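Local coordinates for putative alcohol dehydrogenase (PDB 4J6F), which belongs to the medium-chain dehydrogenase/reductase family and probably catalyses nicotinamide-dependent interconversion of alcohols and carbonyl compounds, though its substrate is not established, at residues L48-D53 against Y356-F361; K67-G72 against L180-L185; C71-T76 against H362-D367; G111-G116 against V374-V379. One frame throughout, in Å; residues are numbered along the deposited sequence.

Contact 1: L48-D53 against Y356-F361; sequences LVYSRD and YPLSEF
Tyr50 of strand 48-51 reaches across to the turn at Leu358 and Ser359, and its ring carries most of the contact. With CG anti to the backbone N (chi1 -175°), the bond from CB sends the ring out toward the turn. Farther along, CD1 lies 3.8 Å from Leu358 O, which approaches obliquely. CE1 comes closest, 3.5 Å from Ser359 CA, and also brushes Leu358 CG at 4.1 Å. At the far end, Tyr50 OH meets Ser359 CB at 3.6 Å, a touch to carbon. Ser359 CA sits over one face of the ring, 3.9 Å from its centroid and 29° off the normal, a CH-pi contact. The guanidinium NH2 of Arg52 lies in the ring plane at its edge. Ser359 OG is engaged with Asp382 O near the chain terminus. The turn, a short 3-10 segment at 358-359, is followed by Glu360 at the N-cap of helix 361-370, and leads from strand 352-357 into that helix in the GroES-like part of the fold. Strand 48-51 is an outermost strand, within this chain, of a separate three-stranded antiparallel sheet. Two residues back from Tyr50, Leu48 lays its CD1 against the edge of the Phe361 ring, near its plane, 3.6 Å from CE2. The same Phe361 ring meets Tyr162 edge-to-face, and the Leu48 carbonyl oxygen accepts a hydrogen bond from His362 NE2.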
loop_
_atom_site.group_PDB
_atom_site.type_symbol
_atom_site.label_atom_id
_atom_site.label_comp_id
_atom_site.label_asym_id
_atom_site.label_seq_id
_atom_site.Cartn_x
_atom_site.Cartn_y
_atom_site.Cartn_z
ATOM N N LEU A 48 7.104 34.714 -9.560
ATOM C CA LEU A 48 8.318 34.394 -10.324
ATOM C C LEU A 48 8.876 35.631 -11.006
ATOM O O LEU A 48 8.313 36.087 -11.994
ATOM C CB LEU A 48 8.062 33.308 -11.375
ATOM C CG LEU A 48 7.549 31.935 -10.930
ATOM C CD1 LEU A 48 6.925 31.227 -12.123
ATOM C CD2 LEU A 48 8.619 31.075 -10.258
ATOM N N VAL A 49 9.991 36.152 -10.497
ATOM C CA VAL A 49 10.607 37.363 -11.056
ATOM C C VAL A 49 11.865 37.057 -11.871
ATOM O O VAL A 49 12.805 36.428 -11.372
ATOM C CB VAL A 49 10.948 38.386 -9.950
ATOM C CG1 VAL A 49 11.447 39.687 -10.560
ATOM C CG2 VAL A 49 9.728 38.648 -9.080
ATOM N N TYR A 50 11.866 37.507 -13.124
ATOM C CA TYR A 50 13.027 37.404 -13.999
ATOM C C TYR A 50 14.022 38.467 -13.579
ATOM O O TYR A 50 13.726 39.658 -13.693
ATOM C CB TYR A 50 12.589 37.649 -15.439
ATOM C CG TYR A 50 13.660 37.465 -16.489
ATOM C CD1 TYR A 50 14.185 36.200 -16.768
ATOM C CD2 TYR A 50 14.116 38.548 -17.241
ATOM C CE1 TYR A 50 15.154 36.021 -17.746
ATOM C CE2 TYR A 50 15.086 38.385 -18.219
ATOM C CZ TYR A 50 15.607 37.123 -18.474
ATOM O OH TYR A 50 16.581 36.952 -19.453
ATOM N N SER A 51 15.190 38.058 -13.088
ATOM C CA SER A 51 16.181 39.033 -12.597
ATOM C C SER A 51 17.462 39.031 -13.390
ATOM O O SER A 51 17.885 37.992 -13.897
ATOM C CB SER A 51 16.493 38.815 -11.126
ATOM O OG SER A 51 15.285 38.682 -10.406
ATOM N N ARG A 52 18.080 40.208 -13.479
ATOM C CA ARG A 52 19.240 40.394 -14.344
ATOM C C ARG A 52 20.580 40.524 -13.627
ATOM O O ARG A 52 21.626 40.472 -14.276
ATOM C CB ARG A 52 19.013 41.524 -15.350
ATOM C CG ARG A 52 18.665 41.000 -16.734
ATOM C CD ARG A 52 18.170 42.092 -17.665
ATOM N NE ARG A 52 16.814 41.784 -18.114
ATOM C CZ ARG A 52 16.017 42.610 -18.788
ATOM N NH1 ARG A 52 16.440 43.826 -19.128
ATOM N NH2 ARG A 52 14.791 42.215 -19.129
ATOM N N ASP A 53 20.565 40.666 -12.305
ATOM C CA ASP A 53 21.834 40.699 -11.568
ATOM C C ASP A 53 21.828 39.918 -10.253
ATOM O O ASP A 53 21.955 40.472 -9.159
ATOM C CB ASP A 53 22.348 42.135 -11.383
ATOM C CG ASP A 53 21.272 43.077 -10.927
ATOM O OD1 ASP A 53 20.755 42.890 -9.806
ATOM O OD2 ASP A 53 20.938 44.004 -11.695
ATOM N N TYR A 356 11.477 26.756 -24.497
ATOM C CA TYR A 356 11.192 28.147 -24.149
ATOM C C TYR A 356 12.446 28.878 -23.662
ATOM O O TYR A 356 13.266 28.294 -22.953
ATOM C CB TYR A 356 10.085 28.219 -23.081
ATOM C CG TYR A 356 8.764 27.584 -23.487
ATOM C CD1 TYR A 356 8.600 26.198 -23.474
ATOM C CD2 TYR A 356 7.682 28.370 -23.880
ATOM C CE1 TYR A 356 7.408 25.611 -23.859
ATOM C CE2 TYR A 356 6.482 27.796 -24.259
ATOM C CZ TYR A 356 6.349 26.416 -24.249
ATOM O OH TYR A 356 5.157 25.828 -24.625
ATOM N N PRO A 357 12.610 30.155 -24.053
ATOM C CA PRO A 357 13.706 30.941 -23.490
ATOM C C PRO A 357 13.448 31.287 -22.025
ATOM O O PRO A 357 12.307 31.503 -21.633
ATOM C CB PRO A 357 13.702 32.215 -24.353
ATOM C CG PRO A 357 12.303 32.323 -24.857
ATOM C CD PRO A 357 11.865 30.905 -25.084
ATOM N N LEU A 358 14.503 31.354 -21.224
ATOM C CA LEU A 358 14.372 31.719 -19.813
ATOM C C LEU A 358 13.613 33.042 -19.639
ATOM O O LEU A 358 12.834 33.204 -18.704
ATOM C CB LEU A 358 15.753 31.777 -19.148
ATOM C CG LEU A 358 15.845 31.967 -17.634
ATOM C CD1 LEU A 358 15.190 30.826 -16.876
ATOM C CD2 LEU A 358 17.298 32.099 -17.217
ATOM N N SER A 359 13.827 33.974 -20.559
ATOM C CA SER A 359 13.155 35.261 -20.504
ATOM C C SER A 359 11.643 35.163 -20.701
ATOM O O SER A 359 10.934 36.127 -20.481
ATOM C CB SER A 359 13.737 36.200 -21.547
ATOM O OG SER A 359 13.571 35.648 -22.837
ATOM N N GLU A 360 11.141 34.015 -21.118
ATOM C CA GLU A 360 9.705 33.877 -21.301
ATOM C C GLU A 360 9.106 32.758 -20.421
ATOM O O GLU A 360 8.212 31.989 -20.837
ATOM C CB GLU A 360 9.384 33.717 -22.783
ATOM C CG GLU A 360 9.423 35.045 -23.518
ATOM C CD GLU A 360 9.630 34.915 -25.018
ATOM O OE1 GLU A 360 9.288 33.855 -25.587
ATOM O OE2 GLU A 360 10.146 35.884 -25.622
ATOM N N PHE A 361 9.597 32.709 -19.183
ATOM C CA PHE A 361 9.157 31.726 -18.207
ATOM C C PHE A 361 7.646 31.719 -17.915
ATOM O O PHE A 361 7.061 30.655 -17.702
ATOM C CB PHE A 361 9.946 31.850 -16.906
ATOM C CG PHE A 361 9.924 30.592 -16.095
ATOM C CD1 PHE A 361 10.879 29.608 -16.300
ATOM C CD2 PHE A 361 8.908 30.358 -15.158
ATOM C CE1 PHE A 361 10.841 28.434 -15.565
ATOM C CE2 PHE A 361 8.864 29.184 -14.425
ATOM C CZ PHE A 361 9.833 28.222 -14.629
#

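Contact 2: K67-G72 against L180-L185; sequences KVTACG and LTDIEL
Two first torsions bring Thr69 and Asp182 together: Thr69 OG1 stands between its backbone N and carbonyl carbon (chi1 49°), and Asp182 CG lies beside its own N, opposite the carbonyl carbon (chi1 -61°). The Thr69 hydroxyl donates a 3.0 Å hydrogen bond from OG1 to Asp182 OD2, entering from above the carboxylate, 36° out of its plane. Thr69 CG2 rests 3.7 Å from the same oxygen. The carboxylate has further partners: His117 NE2 is hydrogen-bonded to OD2 and Arg133 forms a salt bridge with OD1, so both oxygens of this partly exposed group are engaged. Thr69 and Ala70 together face Val115 of the neighbouring strand, a classic beta bulge in strand 63-72 of the GroES-like domain, and the CB atoms of both point toward the short helix 182-185. Ala70 CB nestles against the helix backbone, 3.8 Å from Asp182 O and equally 3.8 Å from Ile183 CA. Its remaining apolar neighbour across the contact is Ile183 CG1, at 4.1 Å; Ile183 also packs on Val378 and Val355. At the start of the helix, Glu184 OE2 accepts the N-H of the N-cap residue Thr181 over 3.1 Å, the N3-side-chain-to-N-cap bond of a capping box, without the reciprocal bond from the Thr181 side chain, so the box is incomplete.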
loop_
_atom_site.group_PDB
_atom_site.type_symbol
_atom_site.label_atom_id
_atom_site.label_comp_id
_atom_site.label_asym_id
_atom_site.label_seq_id
_atom_site.Cartn_x
_atom_site.Cartn_y
_atom_site.Cartn_z
ATOM N N LYS A 67 27.560 25.923 -16.646
ATOM C CA LYS A 67 26.823 26.889 -17.430
ATOM C C LYS A 67 25.592 26.176 -18.000
ATOM O O LYS A 67 25.716 25.296 -18.870
ATOM C CB LYS A 67 27.702 27.475 -18.534
ATOM C CG LYS A 67 26.906 28.248 -19.559
ATOM C CD LYS A 67 27.622 29.473 -20.095
ATOM C CE LYS A 67 26.612 30.379 -20.780
ATOM N NZ LYS A 67 27.264 31.049 -21.928
ATOM N N VAL A 68 24.410 26.540 -17.495
ATOM C CA VAL A 68 23.177 25.836 -17.853
ATOM C C VAL A 68 22.833 26.033 -19.313
ATOM O O VAL A 68 22.820 27.148 -19.806
ATOM C CB VAL A 68 21.964 26.293 -17.027
ATOM C CG1 VAL A 68 20.829 25.291 -17.173
ATOM C CG2 VAL A 68 22.336 26.469 -15.564
ATOM N N THR A 69 22.546 24.944 -20.005
ATOM C CA THR A 69 22.212 25.051 -21.414
ATOM C C THR A 69 20.758 24.709 -21.653
ATOM O O THR A 69 20.165 25.200 -22.622
ATOM C CB THR A 69 23.132 24.194 -22.274
ATOM O OG1 THR A 69 23.192 22.876 -21.714
ATOM C CG2 THR A 69 24.547 24.815 -22.307
ATOM N N ALA A 70 20.194 23.900 -20.743
ATOM C CA ALA A 70 18.786 23.465 -20.776
ATOM C C ALA A 70 18.304 23.053 -19.386
ATOM O O ALA A 70 19.096 22.572 -18.581
ATOM C CB ALA A 70 18.603 22.307 -21.751
ATOM N N CYS A 71 17.013 23.246 -19.111
ATOM C CA CYS A 71 16.393 22.777 -17.865
ATOM C C CYS A 71 14.918 22.407 -18.061
ATOM O O CYS A 71 14.117 23.238 -18.494
ATOM C CB CYS A 71 16.514 23.820 -16.750
ATOM S SG CYS A 71 16.032 23.149 -15.136
ATOM N N GLY A 72 14.559 21.174 -17.721
ATOM C CA GLY A 72 13.221 20.674 -18.001
ATOM C C GLY A 72 12.242 20.997 -16.900
ATOM O O GLY A 72 12.609 20.983 -15.736
ATOM N N LEU A 180 22.891 12.667 -27.731
ATOM C CA LEU A 180 21.749 13.554 -27.598
ATOM C C LEU A 180 22.137 15.001 -27.325
ATOM O O LEU A 180 23.130 15.277 -26.655
ATOM C CB LEU A 180 20.839 13.077 -26.479
ATOM C CG LEU A 180 20.228 11.667 -26.463
ATOM C CD1 LEU A 180 19.423 11.499 -25.178
ATOM C CD2 LEU A 180 19.370 11.342 -27.681
ATOM N N THR A 181 21.326 15.911 -27.859
ATOM C CA THR A 181 21.317 17.339 -27.527
ATOM C C THR A 181 21.233 17.594 -26.028
ATOM O O THR A 181 20.625 16.815 -25.294
ATOM C CB THR A 181 20.062 17.991 -28.121
ATOM O OG1 THR A 181 19.819 17.438 -29.401
ATOM C CG2 THR A 181 20.235 19.453 -28.297
ATOM N N ASP A 182 21.814 18.706 -25.587
ATOM C CA ASP A 182 21.616 19.196 -24.228
ATOM C C ASP A 182 20.121 19.296 -23.911
ATOM O O ASP A 182 19.677 18.803 -22.862
ATOM C CB ASP A 182 22.314 20.540 -24.011
ATOM C CG ASP A 182 23.831 20.464 -24.213
ATOM O OD1 ASP A 182 24.357 19.370 -24.547
ATOM O OD2 ASP A 182 24.506 21.510 -24.036
ATOM N N ILE A 183 19.346 19.889 -24.819
ATOM C CA ILE A 183 17.890 19.952 -24.647
ATOM C C ILE A 183 17.249 18.565 -24.483
ATOM O O ILE A 183 16.403 18.374 -23.613
ATOM C CB ILE A 183 17.192 20.721 -25.792
ATOM C CG1 ILE A 183 17.561 22.220 -25.751
ATOM C CG2 ILE A 183 15.685 20.538 -25.708
ATOM C CD1 ILE A 183 17.209 23.017 -26.993
ATOM N N GLU A 184 17.667 17.602 -25.305
ATOM C CA GLU A 184 17.097 16.259 -25.283
ATOM C C GLU A 184 17.393 15.583 -23.957
ATOM O O GLU A 184 16.528 14.950 -23.351
ATOM C CB GLU A 184 17.639 15.425 -26.449
ATOM C CG GLU A 184 17.168 15.928 -27.813
ATOM C CD GLU A 184 17.588 15.045 -28.978
ATOM O OE1 GLU A 184 16.719 14.786 -29.841
ATOM O OE2 GLU A 184 18.768 14.618 -29.047
ATOM N N LEU A 185 18.622 15.754 -23.500
ATOM C CA LEU A 185 19.080 15.201 -22.242
ATOM C C LEU A 185 18.357 15.800 -21.037
ATOM O O LEU A 185 18.257 15.162 -19.993
ATOM C CB LEU A 185 20.574 15.463 -22.129
ATOM C CG LEU A 185 21.442 14.451 -21.406
ATOM C CD1 LEU A 185 21.145 13.038 -21.882
ATOM C CD2 LEU A 185 22.890 14.819 -21.664
#

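Contact 3: C71-T76 against H362-D367; sequences CGMNNT and HRAQTD
Met73, present as selenomethionine, lies against the flank of segment 362-367 of helix 361-370 that carries Ala364 and Gln365. The segment begins with His362, whose CB points away from segment 71-76 and whose carbonyl oxygen serves the helix. It takes the backbone N of Thr366 at 3.1 Å and also Thr366 OG1 at 2.6 Å, the two donors arriving from opposite faces of the carbonyl plane. At Ala364 the contact proper starts: Met73 SE sits 3.9 Å from Ala364 CB and 3.8 Å from Ala364 O. Next comes Gln365. A bend at chi3 of Met73 (75°) turns the terminal methyl onto it, so that CE lies 3.8 Å from Gln365 CA and 3.8 Å from NE2. The glutamine chain crosses the selenomethionine at a slant. Beyond it, Asp367 points its OD2 to the hydroxyl of Tyr356. Phe361, Phe368 and Tyr162 add further packing round the selenomethionine. The result is a buried, largely apolar packing site under helix 361-370, the connection between the parallel neighbours 352-357 and 376-380: a beta-alpha-beta crossover within the GroES-like domain.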
loop_
_atom_site.group_PDB
_atom_site.type_symbol
_atom_site.label_atom_id
_atom_site.label_comp_id
_atom_site.label_asym_id
_atom_site.label_seq_id
_atom_site.Cartn_x
_atom_site.Cartn_y
_atom_site.Cartn_z
ATOM N N CYS A 71 17.013 23.246 -19.111
ATOM C CA CYS A 71 16.393 22.777 -17.865
ATOM C C CYS A 71 14.918 22.407 -18.061
ATOM O O CYS A 71 14.117 23.238 -18.494
ATOM C CB CYS A 71 16.514 23.820 -16.750
ATOM S SG CYS A 71 16.032 23.149 -15.136
ATOM N N GLY A 72 14.559 21.174 -17.721
ATOM C CA GLY A 72 13.221 20.674 -18.001
ATOM C C GLY A 72 12.242 20.997 -16.900
ATOM O O GLY A 72 12.609 20.983 -15.736
HETATM N N MSE A 73 10.991 21.271 -17.273
HETATM C CA MSE A 73 9.937 21.637 -16.310
HETATM C C MSE A 73 9.203 20.435 -15.750
HETATM O O MSE A 73 8.969 19.450 -16.453
HETATM C CB MSE A 73 8.925 22.565 -16.965
HETATM C CG MSE A 73 9.584 23.600 -17.865
HETATM SE SE MSE A 73 8.208 24.898 -18.435
HETATM C CE MSE A 73 7.994 25.927 -16.762
ATOM N N ASN A 74 8.833 20.520 -14.472
ATOM C CA ASN A 74 8.110 19.459 -13.768
ATOM C C ASN A 74 6.974 19.987 -12.892
ATOM O O ASN A 74 6.976 21.149 -12.484
ATOM C CB ASN A 74 9.080 18.664 -12.899
ATOM C CG ASN A 74 10.092 17.919 -13.719
ATOM O OD1 ASN A 74 9.778 16.924 -14.381
ATOM N ND2 ASN A 74 11.312 18.412 -13.708
ATOM N N ASN A 75 6.015 19.123 -12.579
ATOM C CA ASN A 75 4.915 19.519 -11.715
ATOM C C ASN A 75 5.351 20.131 -10.375
ATOM O O ASN A 75 4.742 21.091 -9.869
ATOM C CB ASN A 75 3.996 18.328 -11.499
ATOM C CG ASN A 75 3.087 18.095 -12.681
ATOM O OD1 ASN A 75 3.054 18.886 -13.615
ATOM N ND2 ASN A 75 2.337 17.016 -12.641
ATOM N N THR A 76 6.425 19.589 -9.816
ATOM C CA THR A 76 6.900 20.057 -8.534
ATOM C C THR A 76 7.265 21.547 -8.568
ATOM O O THR A 76 7.127 22.220 -7.557
ATOM C CB THR A 76 8.045 19.177 -8.022
ATOM O OG1 THR A 76 8.261 19.447 -6.642
ATOM C CG2 THR A 76 9.329 19.419 -8.801
ATOM N N HIS A 362 7.020 32.890 -17.904
ATOM C CA HIS A 362 5.595 32.976 -17.623
ATOM C C HIS A 362 4.808 32.266 -18.713
ATOM O O HIS A 362 3.875 31.507 -18.419
ATOM C CB HIS A 362 5.158 34.432 -17.428
ATOM C CG HIS A 362 5.666 35.039 -16.152
ATOM N ND1 HIS A 362 4.837 35.622 -15.218
ATOM C CD2 HIS A 362 6.921 35.127 -15.642
ATOM C CE1 HIS A 362 5.558 36.056 -14.197
ATOM N NE2 HIS A 362 6.824 35.762 -14.427
ATOM N N ARG A 363 5.219 32.471 -19.962
ATOM C CA ARG A 363 4.579 31.806 -21.088
ATOM C C ARG A 363 4.835 30.301 -20.996
ATOM O O ARG A 363 3.924 29.498 -21.225
ATOM C CB ARG A 363 5.088 32.375 -22.412
ATOM C CG ARG A 363 4.256 31.985 -23.625
ATOM C CD ARG A 363 4.891 32.470 -24.924
ATOM N NE ARG A 363 5.480 31.362 -25.678
ATOM C CZ ARG A 363 6.782 31.205 -25.915
ATOM N NH1 ARG A 363 7.211 30.148 -26.605
ATOM N NH2 ARG A 363 7.658 32.096 -25.469
ATOM N N ALA A 364 6.069 29.932 -20.638
ATOM C CA ALA A 364 6.457 28.529 -20.480
ATOM C C ALA A 364 5.610 27.793 -19.449
ATOM O O ALA A 364 5.128 26.688 -19.704
ATOM C CB ALA A 364 7.915 28.424 -20.101
ATOM N N GLN A 365 5.422 28.398 -18.281
ATOM C CA GLN A 365 4.707 27.707 -17.223
ATOM C C GLN A 365 3.188 27.698 -17.433
ATOM O O GLN A 365 2.490 26.787 -16.947
ATOM C CB GLN A 365 5.071 28.262 -15.856
ATOM C CG GLN A 365 4.609 27.353 -14.745
ATOM C CD GLN A 365 5.537 27.388 -13.578
ATOM O OE1 GLN A 365 5.569 28.362 -12.841
ATOM N NE2 GLN A 365 6.308 26.323 -13.402
ATOM N N THR A 366 2.686 28.706 -18.151
ATOM C CA THR A 366 1.281 28.732 -18.540
ATOM C C THR A 366 1.039 27.539 -19.456
ATOM O O THR A 366 0.143 26.714 -19.211
ATOM C CB THR A 366 0.879 30.062 -19.203
ATOM O OG1 THR A 366 1.278 31.151 -18.369
ATOM C CG2 THR A 366 -0.593 30.154 -19.342
ATOM N N ASP A 367 1.879 27.415 -20.478
ATOM C CA ASP A 367 1.816 26.266 -21.362
ATOM C C ASP A 367 2.009 24.972 -20.604
ATOM O O ASP A 367 1.326 23.989 -20.876
ATOM C CB ASP A 367 2.838 26.403 -22.472
ATOM C CG ASP A 367 2.409 27.400 -23.516
ATOM O OD1 ASP A 367 1.386 28.097 -23.299
ATOM O OD2 ASP A 367 3.093 27.491 -24.557
#

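Contact 4: G111-G116 against V374-V379; sequences GTDTVG and VGKLVV
The nearest CA atoms across the segments, those of Asp113 and Val378, are 8.6 Å apart, because strand 63-72, antiparallel to both 113-121 and 376-380, runs between them in the mixed sheet of the GroES-like domain. The two strands are joined instead by a buried salt bridge between side chains, Asp113 OD2 to Lys376 NZ at 2.9 Å. Its hydrogen-bond geometry is weak, so charge attraction probably contributes much of it. Asp113 is the central residue of an inverse gamma turn, in which Thr114 N makes a weak 3.1 Å bond to Thr112 O, and its CG lies opposite its own carbonyl carbon (chi1 -59°), which sends the carboxylate toward the lysine. Lys376 is bent at chi2, chi3 and chi4, and this folded chain brings its ammonium group to the carboxylate with the two side chains crossing at about a right angle. Each charge has further partners. Asp113 OD1 accepts a hydrogen bond from Cys190 N near the start of helix 189-201, while OD2 also takes Asn74 ND2. Around the ammonium, Met73 O, Thr187 O and Asn74 OD1 add weak bonds, so several oxygens lie near the buried ammonium group. Of the carboxylate, OD2 alone touches the amine: the next Asp113 atom toward Lys376 NZ is CG, at 4.1 Å.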
loop_
_atom_site.group_PDB
_atom_site.type_symbol
_atom_site.label_atom_id
_atom_site.label_comp_id
_atom_site.label_asym_id
_atom_site.label_seq_id
_atom_site.Cartn_x
_atom_site.Cartn_y
_atom_site.Cartn_z
ATOM N N GLY A 111 13.952 24.490 -10.849
ATOM C CA GLY A 111 14.454 23.789 -12.024
ATOM C C GLY A 111 15.231 22.572 -11.595
ATOM O O GLY A 111 16.244 22.691 -10.905
ATOM N N THR A 112 14.711 21.403 -11.945
ATOM C CA THR A 112 15.285 20.131 -11.545
ATOM C C THR A 112 16.101 19.427 -12.613
ATOM O O THR A 112 17.140 18.861 -12.327
ATOM C CB THR A 112 14.185 19.167 -11.079
ATOM O OG1 THR A 112 13.101 19.205 -12.002
ATOM C CG2 THR A 112 13.666 19.574 -9.744
ATOM N N ASP A 113 15.619 19.459 -13.844
ATOM C CA ASP A 113 16.226 18.705 -14.948
ATOM C C ASP A 113 17.276 19.488 -15.712
ATOM O O ASP A 113 17.092 19.817 -16.881
ATOM C CB ASP A 113 15.144 18.219 -15.900
ATOM C CG ASP A 113 14.135 17.336 -15.213
ATOM O OD1 ASP A 113 14.476 16.787 -14.145
ATOM O OD2 ASP A 113 13.002 17.201 -15.731
ATOM N N THR A 114 18.390 19.761 -15.048
ATOM C CA THR A 114 19.407 20.663 -15.573
ATOM C C THR A 114 20.484 19.931 -16.375
ATOM O O THR A 114 21.024 18.902 -15.942
ATOM C CB THR A 114 20.055 21.456 -14.427
ATOM O OG1 THR A 114 19.024 22.058 -13.639
ATOM C CG2 THR A 114 20.955 22.540 -14.953
ATOM N N VAL A 115 20.782 20.466 -17.554
ATOM C CA VAL A 115 21.949 20.039 -18.310
ATOM C C VAL A 115 22.853 21.264 -18.498
ATOM O O VAL A 115 22.354 22.377 -18.697
ATOM C CB VAL A 115 21.556 19.426 -19.681
ATOM C CG1 VAL A 115 22.794 19.129 -20.520
ATOM C CG2 VAL A 115 20.742 18.157 -19.497
ATOM N N GLY A 116 24.170 21.067 -18.432
ATOM C CA GLY A 116 25.116 22.156 -18.704
ATOM C C GLY A 116 26.565 21.738 -18.887
ATOM O O GLY A 116 26.879 20.552 -18.988
ATOM N N VAL A 374 2.772 16.833 -25.460
ATOM C CA VAL A 374 3.245 15.525 -25.007
ATOM C C VAL A 374 4.720 15.544 -24.630
ATOM O O VAL A 374 5.510 16.275 -25.215
ATOM C CB VAL A 374 3.017 14.431 -26.056
ATOM C CG1 VAL A 374 3.585 13.107 -25.551
ATOM C CG2 VAL A 374 1.533 14.298 -26.355
ATOM N N GLY A 375 5.079 14.728 -23.642
ATOM C CA GLY A 375 6.445 14.700 -23.145
ATOM C C GLY A 375 6.743 15.896 -22.258
ATOM O O GLY A 375 5.975 16.201 -21.338
ATOM N N LYS A 376 7.860 16.565 -22.505
ATOM C CA LYS A 376 8.340 17.583 -21.590
ATOM C C LYS A 376 8.714 18.910 -22.234
ATOM O O LYS A 376 9.166 18.963 -23.362
ATOM C CB LYS A 376 9.519 17.035 -20.788
ATOM C CG LYS A 376 9.392 15.553 -20.486
ATOM C CD LYS A 376 9.893 15.170 -19.105
ATOM C CE LYS A 376 9.580 16.214 -18.055
ATOM N NZ LYS A 376 10.808 16.944 -17.655
ATOM N N LEU A 377 8.515 19.982 -21.481
ATOM C CA LEU A 377 8.915 21.323 -21.887
ATOM C C LEU A 377 10.281 21.638 -21.279
ATOM O O LEU A 377 10.571 21.268 -20.123
ATOM C CB LEU A 377 7.856 22.361 -21.504
ATOM C CG LEU A 377 6.426 22.135 -22.033
ATOM C CD1 LEU A 377 5.540 23.325 -21.703
ATOM C CD2 LEU A 377 6.351 21.855 -23.531
ATOM N N VAL A 378 11.128 22.276 -22.085
ATOM C CA VAL A 378 12.511 22.586 -21.703
ATOM C C VAL A 378 12.768 24.096 -21.723
ATOM O O VAL A 378 12.407 24.783 -22.694
ATOM C CB VAL A 378 13.512 21.898 -22.647
ATOM C CG1 VAL A 378 14.933 22.191 -22.217
ATOM C CG2 VAL A 378 13.245 20.402 -22.683
ATOM N N VAL A 379 13.387 24.604 -20.657
ATOM C CA VAL A 379 13.723 26.028 -20.562
ATOM C C VAL A 379 15.208 26.271 -20.831
ATOM O O VAL A 379 16.065 25.655 -20.191
ATOM C CB VAL A 379 13.335 26.602 -19.198
ATOM C CG1 VAL A 379 13.833 28.026 -19.074
ATOM C CG2 VAL A 379 11.829 26.550 -19.025
#

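All four contacts lie in the GroES-like catalytic domain, as the fold of this family has it, apart from the six-stranded parallel Rossmann-type sheet. Contacts 2 and 4 are the nearest pair, their centres about 7 Å apart, and Ala70 O to Val115 N, 2.9 Å, ties their strands. Cys71 O to Val379 N, 2.7 Å, links strand 63-72, used by contacts 2 and 3, to contact 4. Contact 3, about 12 Å centre to centre from contact 1, meets it at several points, as strand 352-357 leads on into helix 361-370. Contacts 1 and 2 do not touch; their centres are about 17 Å apart.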